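Local coordinates for CRISPR-associated protein, Cse1 family (Acidimicrobium ferrooxidans, PDB 4H3T), which probably serves as the large Cse1 subunit of a type I-E CRISPR Cascade complex, which recognises invading DNA, at residues 72-77 with 221-226; 217-222 with 343-348; 111-116 with 265-270. The protein carries 1 engineered substitution. All coordinates share one frame; numbering follows the deposited sequence.

Contact 1: 72-77 with 221-226; sequences KDDAEW and WQYRNL
Tyr223 and Asp74 make the shortest polar link here: Tyr223 OH donates to Asp74 OD1 at 2.7 Å, arriving on the syn lone pair, the side of the other carboxylate oxygen. The two flat groups stand almost upright to one another, with planes 80° apart, and OD1 lies at the ring's edge, near its plane. A tyrosine suits the spot because its long ring carries a hydroxyl across to the helix start. Beside it, Gln222 N donates to Lys72 O at 2.9 Å in a bent bond. The Gln222 side chain is extended, with CG opposite the backbone N (chi1 -169°), and this brings OE1 within 3.3 Å of Asp73 CB. Gln222 OE1 also accepts a weak bond from Asp74 N at 3.5 Å. Trp221 adds apolar cover, its CE3 lying 3.8 Å from Lys72 CB, while the lysine chain runs on, fully extended and away from the contact.

Segment 72-77 leads into helix 74-82, with Asp73 at the N-cap position. Aspartate is short enough to fold back on its own chain: with CG set between the backbone N and carbonyl carbon (chi1 57°), Asp73 OD1 accepts from Glu76 N at 2.9 Å, nearly head-on to the C-O bond. Glu76 OE1 in turn accepts from Lys72 N at 3.0 Å, the donor standing above the carboxylate plane. The start of the helix would probably favour the charged form of these acids.

Farther out, Tyr223 is the centre of an inverse gamma turn, and its ring meets Phe348 edge-to-face. Trp221 is placed by a backbone bond with Pro71 and by its ring lying against Tyr65 of helix 52-68.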
loop_
_atom_site.group_PDB
_atom_site.type_symbol
_atom_site.label_atom_id
_atom_site.label_comp_id
_atom_site.label_asym_id
_atom_site.label_seq_id
_atom_site.Cartn_x
_atom_site.Cartn_y
_atom_site.Cartn_z
ATOM N N LYS A 72 1.485 24.027 9.518
ATOM C CA LYS A 72 0.089 24.451 9.547
ATOM C C LYS A 72 -0.362 24.901 8.180
ATOM O O LYS A 72 -1.564 24.882 7.907
ATOM C CB LYS A 72 -0.122 25.612 10.567
ATOM C CG LYS A 72 0.179 26.977 10.085
ATOM C CD LYS A 72 -0.013 27.957 11.230
ATOM C CE LYS A 72 0.168 29.386 10.800
ATOM N NZ LYS A 72 -0.195 30.308 11.911
ATOM N N ASP A 73 0.577 25.385 7.351
ATOM C CA ASP A 73 0.235 26.026 6.074
ATOM C C ASP A 73 1.363 25.875 5.061
ATOM O O ASP A 73 2.403 25.275 5.367
ATOM C CB ASP A 73 -0.093 27.520 6.298
ATOM C CG ASP A 73 0.993 28.367 6.960
ATOM O OD1 ASP A 73 2.134 27.904 7.046
ATOM O OD2 ASP A 73 0.672 29.456 7.445
ATOM N N ASP A 74 1.132 26.403 3.857
ATOM C CA ASP A 74 2.090 26.333 2.761
ATOM C C ASP A 74 3.378 27.070 3.066
ATOM O O ASP A 74 4.412 26.598 2.622
ATOM C CB ASP A 74 1.505 26.879 1.448
ATOM C CG ASP A 74 0.414 25.980 0.901
ATOM O OD1 ASP A 74 0.672 24.775 0.735
ATOM O OD2 ASP A 74 -0.679 26.487 0.614
ATOM N N ALA A 75 3.328 28.228 3.755
ATOM C CA ALA A 75 4.551 28.963 4.085
ATOM C C ALA A 75 5.418 28.133 4.998
ATOM O O ALA A 75 6.612 28.030 4.742
ATOM C CB ALA A 75 4.258 30.342 4.733
ATOM N N GLU A 76 4.837 27.499 6.042
ATOM C CA GLU A 76 5.642 26.647 6.916
ATOM C C GLU A 76 6.184 25.464 6.127
ATOM O O GLU A 76 7.347 25.093 6.310
ATOM C CB GLU A 76 4.859 26.161 8.157
ATOM C CG GLU A 76 4.638 27.254 9.192
ATOM C CD GLU A 76 3.939 26.833 10.474
ATOM O OE1 GLU A 76 3.741 25.614 10.697
ATOM O OE2 GLU A 76 3.563 27.741 11.250
ATOM N N TRP A 77 5.363 24.849 5.259
ATOM C CA TRP A 77 5.851 23.690 4.495
ATOM C C TRP A 77 7.057 24.103 3.626
ATOM O O TRP A 77 8.049 23.418 3.586
ATOM C CB TRP A 77 4.730 23.114 3.607
ATOM C CG TRP A 77 5.069 21.805 2.983
ATOM C CD1 TRP A 77 4.812 20.558 3.482
ATOM C CD2 TRP A 77 5.718 21.605 1.726
ATOM N NE1 TRP A 77 5.393 19.604 2.693
ATOM C CE2 TRP A 77 5.974 20.221 1.606
ATOM C CE3 TRP A 77 6.274 22.465 0.783
ATOM C CZ2 TRP A 77 6.630 19.681 0.481
ATOM C CZ3 TRP A 77 6.912 21.932 -0.316
ATOM C CH2 TRP A 77 7.132 20.566 -0.435
ATOM N N TRP A 221 -1.920 21.455 7.613
ATOM C CA TRP A 221 -3.244 21.420 8.250
ATOM C C TRP A 221 -4.268 22.319 7.519
ATOM O O TRP A 221 -5.455 22.024 7.539
ATOM C CB TRP A 221 -3.137 21.865 9.710
ATOM C CG TRP A 221 -2.263 21.003 10.559
ATOM C CD1 TRP A 221 -1.922 19.695 10.351
ATOM C CD2 TRP A 221 -1.554 21.424 11.722
ATOM N NE1 TRP A 221 -1.064 19.271 11.332
ATOM C CE2 TRP A 221 -0.890 20.288 12.236
ATOM C CE3 TRP A 221 -1.506 22.626 12.447
ATOM C CZ2 TRP A 221 -0.109 20.351 13.378
ATOM C CZ3 TRP A 221 -0.731 22.679 13.591
ATOM C CH2 TRP A 221 -0.003 21.564 14.011
ATOM N N GLN A 222 -3.803 23.377 6.838
ATOM C CA GLN A 222 -4.652 24.281 6.063
ATOM C C GLN A 222 -5.399 23.556 4.929
ATOM O O GLN A 222 -6.445 24.016 4.518
ATOM C CB GLN A 222 -3.775 25.403 5.488
ATOM C CG GLN A 222 -4.451 26.586 4.872
ATOM C CD GLN A 222 -3.440 27.520 4.190
ATOM O OE1 GLN A 222 -2.277 27.170 3.881
ATOM N NE2 GLN A 222 -3.919 28.663 3.771
ATOM N N TYR A 223 -4.908 22.399 4.449
ATOM C CA TYR A 223 -5.629 21.620 3.438
ATOM C C TYR A 223 -6.772 20.823 4.076
ATOM O O TYR A 223 -6.709 19.593 4.154
ATOM C CB TYR A 223 -4.677 20.658 2.711
ATOM C CG TYR A 223 -3.692 21.352 1.799
ATOM C CD1 TYR A 223 -3.978 21.543 0.452
ATOM C CD2 TYR A 223 -2.484 21.829 2.282
ATOM C CE1 TYR A 223 -3.104 22.244 -0.381
ATOM C CE2 TYR A 223 -1.602 22.533 1.459
ATOM C CZ TYR A 223 -1.862 22.628 0.100
ATOM O OH TYR A 223 -0.988 23.265 -0.745
ATOM N N ARG A 224 -7.810 21.510 4.530
ATOM C CA ARG A 224 -8.938 20.877 5.232
ATOM C C ARG A 224 -9.719 19.916 4.323
ATOM O O ARG A 224 -10.398 19.026 4.808
ATOM C CB ARG A 224 -9.883 21.930 5.809
ATOM C CG ARG A 224 -9.260 22.817 6.900
ATOM C CD ARG A 224 -9.846 22.533 8.273
ATOM N NE ARG A 224 -11.315 22.474 8.248
ATOM C CZ ARG A 224 -12.083 21.758 9.073
ATOM N NH1 ARG A 224 -11.536 21.030 10.050
ATOM N NH2 ARG A 224 -13.406 21.767 8.932
ATOM N N ASN A 225 -9.604 20.094 3.026
ATOM C CA ASN A 225 -10.179 19.173 2.030
ATOM C C ASN A 225 -9.422 17.884 1.879
ATOM O O ASN A 225 -9.969 16.929 1.324
ATOM C CB ASN A 225 -10.223 19.850 0.639
ATOM C CG ASN A 225 -8.872 20.479 0.187
ATOM O OD1 ASN A 225 -8.163 21.171 0.982
ATOM N ND2 ASN A 225 -8.491 20.299 -1.106
ATOM N N LEU A 226 -8.134 17.852 2.307
ATOM C CA LEU A 226 -7.254 16.708 2.162
ATOM C C LEU A 226 -6.960 15.952 3.457
ATOM O O LEU A 226 -6.669 14.749 3.395
ATOM C CB LEU A 226 -5.941 17.204 1.561
ATOM C CG LEU A 226 -6.026 17.977 0.247
ATOM C CD1 LEU A 226 -4.605 18.215 -0.291
ATOM C CD2 LEU A 226 -6.973 17.260 -0.839
#

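Contact 2: 217-222 with 343-348; sequences NLVPWQ and AGVLSF
An inverse gamma turn centred on Leu218 carries the chain out of helix 210-217, and the residues after it, Val219 and Pro220, pack on Phe348 of helix 344-350. No hydrogen bond crosses between the segments; the contact is apolar and buried. Phe348 has CG anti to its backbone N (chi1 174°), which swings the ring out from its helix toward the loop. Val219 CA sits over the centre of one ring face, 4.3 Å above the plane, and both valine methyls lie against the root of the ring, with CG2 4.0 Å from Phe348 CB. Valine suits the place because its two branches reach Phe348 CB and CG together. Pro220 crosses Phe348 at about a right angle, its CD 3.4 Å from Phe348 CE1. Proline fits because its N carries no hydrogen to satisfy in this apolar setting. Trp77 also meets the Phe348 ring edge-to-face. At the other end stands Asn217, whose amide is buried but well supplied: ND2 donates to Thr213 O and Pro205 O, and OD1 bonds to His300 NE2. Across the contact, the same Asn217 OD1 rests 3.7 Å from Val345 CG2.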
loop_
_atom_site.group_PDB
_atom_site.type_symbol
_atom_site.label_atom_id
_atom_site.label_comp_id
_atom_site.label_asym_id
_atom_site.label_seq_id
_atom_site.Cartn_x
_atom_site.Cartn_y
_atom_site.Cartn_z
ATOM N N ASN A 217 4.665 13.827 2.392
ATOM C CA ASN A 217 3.526 13.259 3.112
ATOM C C ASN A 217 2.980 14.165 4.220
ATOM O O ASN A 217 1.890 13.862 4.761
ATOM C CB ASN A 217 3.898 11.894 3.704
ATOM C CG ASN A 217 3.906 10.821 2.688
ATOM O OD1 ASN A 217 2.868 10.285 2.408
ATOM N ND2 ASN A 217 5.037 10.552 2.051
ATOM N N LEU A 218 3.717 15.218 4.576
ATOM C CA LEU A 218 3.318 16.150 5.623
ATOM C C LEU A 218 2.448 17.217 5.023
ATOM O O LEU A 218 2.786 18.375 4.973
ATOM C CB LEU A 218 4.506 16.725 6.368
ATOM C CG LEU A 218 5.194 15.735 7.318
ATOM C CD1 LEU A 218 6.595 16.263 7.639
ATOM C CD2 LEU A 218 4.364 15.474 8.538
ATOM N N VAL A 219 1.229 16.810 4.693
ATOM C CA VAL A 219 0.259 17.718 4.146
ATOM C C VAL A 219 -0.033 18.830 5.216
ATOM O O VAL A 219 -0.408 18.497 6.378
ATOM C CB VAL A 219 -1.054 16.985 3.748
ATOM C CG1 VAL A 219 -2.036 17.965 3.111
ATOM C CG2 VAL A 219 -0.794 15.775 2.833
ATOM N N PRO A 220 0.050 20.113 4.847
ATOM C CA PRO A 220 -0.241 21.149 5.838
ATOM C C PRO A 220 -1.700 21.101 6.317
ATOM O O PRO A 220 -2.601 20.743 5.541
ATOM C CB PRO A 220 0.098 22.439 5.094
ATOM C CG PRO A 220 1.193 22.051 4.199
ATOM C CD PRO A 220 0.660 20.716 3.658
ATOM N N TRP A 221 -1.920 21.455 7.613
ATOM C CA TRP A 221 -3.244 21.420 8.250
ATOM C C TRP A 221 -4.268 22.319 7.519
ATOM O O TRP A 221 -5.455 22.024 7.539
ATOM C CB TRP A 221 -3.137 21.865 9.710
ATOM C CG TRP A 221 -2.263 21.003 10.559
ATOM C CD1 TRP A 221 -1.922 19.695 10.351
ATOM C CD2 TRP A 221 -1.554 21.424 11.722
ATOM N NE1 TRP A 221 -1.064 19.271 11.332
ATOM C CE2 TRP A 221 -0.890 20.288 12.236
ATOM C CE3 TRP A 221 -1.506 22.626 12.447
ATOM C CZ2 TRP A 221 -0.109 20.351 13.378
ATOM C CZ3 TRP A 221 -0.731 22.679 13.591
ATOM C CH2 TRP A 221 -0.003 21.564 14.011
ATOM N N GLN A 222 -3.803 23.377 6.838
ATOM C CA GLN A 222 -4.652 24.281 6.063
ATOM C C GLN A 222 -5.399 23.556 4.929
ATOM O O GLN A 222 -6.445 24.016 4.518
ATOM C CB GLN A 222 -3.775 25.403 5.488
ATOM C CG GLN A 222 -4.451 26.586 4.872
ATOM C CD GLN A 222 -3.440 27.520 4.190
ATOM O OE1 GLN A 222 -2.277 27.170 3.881
ATOM N NE2 GLN A 222 -3.919 28.663 3.771
ATOM N N ALA A 343 -6.420 9.847 -3.309
ATOM C CA ALA A 343 -5.792 10.025 -1.993
ATOM C C ALA A 343 -5.396 11.475 -1.824
ATOM O O ALA A 343 -4.850 12.084 -2.742
ATOM C CB ALA A 343 -4.587 9.134 -1.848
ATOM N N GLY A 344 -5.697 12.054 -0.661
ATOM C CA GLY A 344 -5.435 13.480 -0.451
ATOM C C GLY A 344 -3.968 13.836 -0.607
ATOM O O GLY A 344 -3.625 14.928 -1.026
ATOM N N VAL A 345 -3.080 12.874 -0.337
ATOM C CA VAL A 345 -1.615 13.092 -0.479
ATOM C C VAL A 345 -1.245 13.334 -1.947
ATOM O O VAL A 345 -0.341 14.133 -2.245
ATOM C CB VAL A 345 -0.771 11.945 0.162
ATOM C CG1 VAL A 345 -0.776 10.655 -0.638
ATOM C CG2 VAL A 345 0.645 12.431 0.376
ATOM N N LEU A 346 -1.981 12.686 -2.880
ATOM C CA LEU A 346 -1.708 12.897 -4.284
ATOM C C LEU A 346 -2.171 14.292 -4.745
ATOM O O LEU A 346 -1.503 14.909 -5.581
ATOM C CB LEU A 346 -2.363 11.772 -5.096
ATOM C CG LEU A 346 -1.786 10.344 -4.808
ATOM C CD1 LEU A 346 -2.446 9.334 -5.769
ATOM C CD2 LEU A 346 -0.307 10.294 -4.933
ATOM N N SER A 347 -3.307 14.767 -4.230
ATOM C CA SER A 347 -3.802 16.132 -4.499
ATOM C C SER A 347 -2.826 17.129 -3.920
ATOM O O SER A 347 -2.551 18.117 -4.544
ATOM C CB SER A 347 -5.160 16.336 -3.851
ATOM O OG SER A 347 -6.151 15.444 -4.311
ATOM N N PHE A 348 -2.212 16.827 -2.748
ATOM C CA PHE A 348 -1.208 17.741 -2.239
ATOM C C PHE A 348 0.022 17.792 -3.182
ATOM O O PHE A 348 0.451 18.866 -3.592
ATOM C CB PHE A 348 -0.766 17.317 -0.830
ATOM C CG PHE A 348 0.363 18.148 -0.321
ATOM C CD1 PHE A 348 0.230 19.528 -0.205
ATOM C CD2 PHE A 348 1.570 17.564 0.047
ATOM C CE1 PHE A 348 1.265 20.304 0.301
ATOM C CE2 PHE A 348 2.635 18.351 0.489
ATOM C CZ PHE A 348 2.469 19.720 0.626
#

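Contact 3: 111-116 with 265-270; sequences FFQVAD and IRLFPE
Gln113 OE1 accepts from Leu267 N at 3.0 Å, a nearly straight bond (165° at the hydrogen), though the donor stands above the carbonyl plane rather than on a lone pair. Gln113 NE2 donates to Phe111 O at 2.9 Å, the acceptor lying nearly in the amide plane, and also to Leu104 O, so both ends of this buried group are used and its rotation is fixed. Glutamine suits the place because one amide accepts from the strand and donates to the loop at once. Ile265 O accepts from Val114 N at 3.1 Å and receives a CA-H...O contact from Gln113, while one water bridges Phe112 O and Ile265 N. A leucine in place of Gln113 would probably leave Leu267 N and the carbonyls of Phe111 and Leu104 without their mate. The long, extended Arg266 can lie flat between Ala115 O, 3.2 Å from Arg266 CZ over one guanidinium face without hydrogen bonding, and Phe268 CE1 on the opposite face; NH1 bonds to Leu117 O. The loop lies along one edge of strand 263-272, whose other edge pairs antiparallel with strand 275-289; helix 157-170 packs beside them, Leu164 touching Gln113 and Ile265, Ala160 touching Leu267.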
loop_
_atom_site.group_PDB
_atom_site.type_symbol
_atom_site.label_atom_id
_atom_site.label_comp_id
_atom_site.label_asym_id
_atom_site.label_seq_id
_atom_site.Cartn_x
_atom_site.Cartn_y
_atom_site.Cartn_z
ATOM N N PHE A 111 5.312 1.205 25.626
ATOM C CA PHE A 111 4.970 1.776 24.328
ATOM C C PHE A 111 4.021 0.873 23.533
ATOM O O PHE A 111 4.324 -0.298 23.331
ATOM C CB PHE A 111 6.243 2.013 23.509
ATOM C CG PHE A 111 5.983 2.610 22.140
ATOM C CD1 PHE A 111 5.796 3.962 21.990
ATOM C CD2 PHE A 111 5.936 1.805 21.008
ATOM C CE1 PHE A 111 5.545 4.512 20.735
ATOM C CE2 PHE A 111 5.736 2.369 19.742
ATOM C CZ PHE A 111 5.547 3.720 19.622
ATOM N N PHE A 112 2.875 1.420 23.100
ATOM C CA PHE A 112 1.849 0.750 22.306
ATOM C C PHE A 112 1.309 -0.501 22.992
ATOM O O PHE A 112 0.754 -1.433 22.340
ATOM C CB PHE A 112 2.391 0.457 20.884
ATOM C CG PHE A 112 2.226 1.551 19.859
ATOM C CD1 PHE A 112 2.196 2.894 20.233
ATOM C CD2 PHE A 112 2.015 1.242 18.520
ATOM C CE1 PHE A 112 1.952 3.891 19.277
ATOM C CE2 PHE A 112 1.832 2.243 17.574
ATOM C CZ PHE A 112 1.894 3.565 17.944
ATOM N N GLN A 113 1.409 -0.519 24.368
ATOM C CA GLN A 113 0.982 -1.664 25.153
ATOM C C GLN A 113 0.114 -1.249 26.305
ATOM O O GLN A 113 0.026 -0.061 26.641
ATOM C CB GLN A 113 2.213 -2.432 25.658
ATOM C CG GLN A 113 3.020 -3.111 24.558
ATOM C CD GLN A 113 4.368 -3.429 25.077
ATOM O OE1 GLN A 113 4.537 -4.364 25.867
ATOM N NE2 GLN A 113 5.303 -2.531 24.877
ATOM N N VAL A 114 -0.468 -2.266 26.956
ATOM C CA VAL A 114 -1.266 -2.157 28.197
ATOM C C VAL A 114 -0.465 -2.863 29.269
ATOM O O VAL A 114 -0.305 -4.084 29.218
ATOM C CB VAL A 114 -2.665 -2.763 28.036
ATOM C CG1 VAL A 114 -3.432 -2.654 29.361
ATOM C CG2 VAL A 114 -3.409 -2.084 26.880
ATOM N N ALA A 115 0.025 -2.112 30.256
ATOM C CA ALA A 115 0.929 -2.644 31.265
ATOM C C ALA A 115 0.385 -3.829 32.078
ATOM O O ALA A 115 1.163 -4.715 32.489
ATOM C CB ALA A 115 1.284 -1.550 32.249
ATOM N N ASP A 116 -0.884 -3.777 32.446
ATOM C CA ASP A 116 -1.432 -4.828 33.330
ATOM C C ASP A 116 -2.303 -5.786 32.549
ATOM O O ASP A 116 -3.158 -6.400 33.138
ATOM C CB ASP A 116 -2.271 -4.132 34.443
ATOM C CG ASP A 116 -1.436 -3.200 35.313
ATOM O OD1 ASP A 116 -0.401 -3.671 35.880
ATOM O OD2 ASP A 116 -1.787 -1.996 35.400
ATOM N N ILE A 265 -2.262 -4.992 23.412
ATOM C CA ILE A 265 -1.118 -5.905 23.367
ATOM C C ILE A 265 -0.221 -5.724 24.566
ATOM O O ILE A 265 -0.006 -4.619 25.035
ATOM C CB ILE A 265 -0.322 -5.677 22.042
ATOM C CG1 ILE A 265 -1.244 -5.859 20.781
ATOM C CG2 ILE A 265 0.897 -6.577 21.977
ATOM C CD1 ILE A 265 -0.564 -5.617 19.464
ATOM N N ARG A 266 0.350 -6.815 25.011
ATOM C CA ARG A 266 1.357 -6.790 26.059
ATOM C C ARG A 266 2.461 -7.744 25.688
ATOM O O ARG A 266 2.173 -8.937 25.404
ATOM C CB ARG A 266 0.753 -7.162 27.428
ATOM C CG ARG A 266 1.784 -7.181 28.561
ATOM C CD ARG A 266 1.093 -7.372 29.888
ATOM N NE ARG A 266 2.079 -7.490 30.955
ATOM C CZ ARG A 266 1.810 -7.824 32.212
ATOM N NH1 ARG A 266 0.572 -8.131 32.575
ATOM N NH2 ARG A 266 2.790 -7.891 33.112
ATOM N N LEU A 267 3.714 -7.224 25.659
ATOM C CA LEU A 267 4.932 -8.056 25.445
ATOM C C LEU A 267 5.392 -8.555 26.802
ATOM O O LEU A 267 5.252 -7.841 27.787
ATOM C CB LEU A 267 6.071 -7.269 24.809
ATOM C CG LEU A 267 5.791 -6.558 23.506
ATOM C CD1 LEU A 267 6.986 -5.702 23.082
ATOM C CD2 LEU A 267 5.419 -7.501 22.377
ATOM N N PHE A 268 5.882 -9.766 26.887
ATOM C CA PHE A 268 6.415 -10.310 28.153
ATOM C C PHE A 268 7.935 -10.504 27.990
ATOM O O PHE A 268 8.346 -11.577 27.590
ATOM C CB PHE A 268 5.737 -11.618 28.490
ATOM C CG PHE A 268 4.276 -11.419 28.832
ATOM C CD1 PHE A 268 3.883 -11.077 30.134
ATOM C CD2 PHE A 268 3.299 -11.482 27.844
ATOM C CE1 PHE A 268 2.527 -10.955 30.465
ATOM C CE2 PHE A 268 1.950 -11.294 28.159
ATOM C CZ PHE A 268 1.575 -10.992 29.463
ATOM N N PRO A 269 8.760 -9.484 28.251
ATOM C CA PRO A 269 10.221 -9.656 28.041
ATOM C C PRO A 269 10.874 -10.548 29.120
ATOM O O PRO A 269 10.353 -10.684 30.215
ATOM C CB PRO A 269 10.758 -8.228 28.133
ATOM C CG PRO A 269 9.794 -7.546 29.137
ATOM C CD PRO A 269 8.441 -8.105 28.692
ATOM N N GLU A 270 12.014 -11.140 28.781
ATOM C CA GLU A 270 12.773 -11.994 29.695
ATOM C C GLU A 270 14.224 -11.755 29.490
ATOM O O GLU A 270 14.675 -11.631 28.333
ATOM C CB GLU A 270 12.431 -13.475 29.472
ATOM C CG GLU A 270 13.222 -14.469 30.290
ATOM C CD GLU A 270 13.091 -15.937 29.919
ATOM O OE1 GLU A 270 12.547 -16.219 28.835
ATOM O OE2 GLU A 270 13.566 -16.803 30.691
HETATM O O HOH W 1 -1.799 -2.075 23.280
#

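Contacts 1 and 2 form one continuous region: their centres are 8 Å apart, they share Trp221 and Gln222, and Trp77 touches both Leu218 and Phe348. The loop after helix 210-217 is thereby held between the start of helix 74-82 and helix 344-350, joining early, middle and later parts of the chain. Contact 3 lies apart, its centre 36 Å from that of contact 1 and 34 Å from that of contact 2, where a loop meets strand 263-272 of a mixed sheet that also includes strand 275-289. In sequence its segments alternate with those of the other two, so the chain passes repeatedly between the two regions.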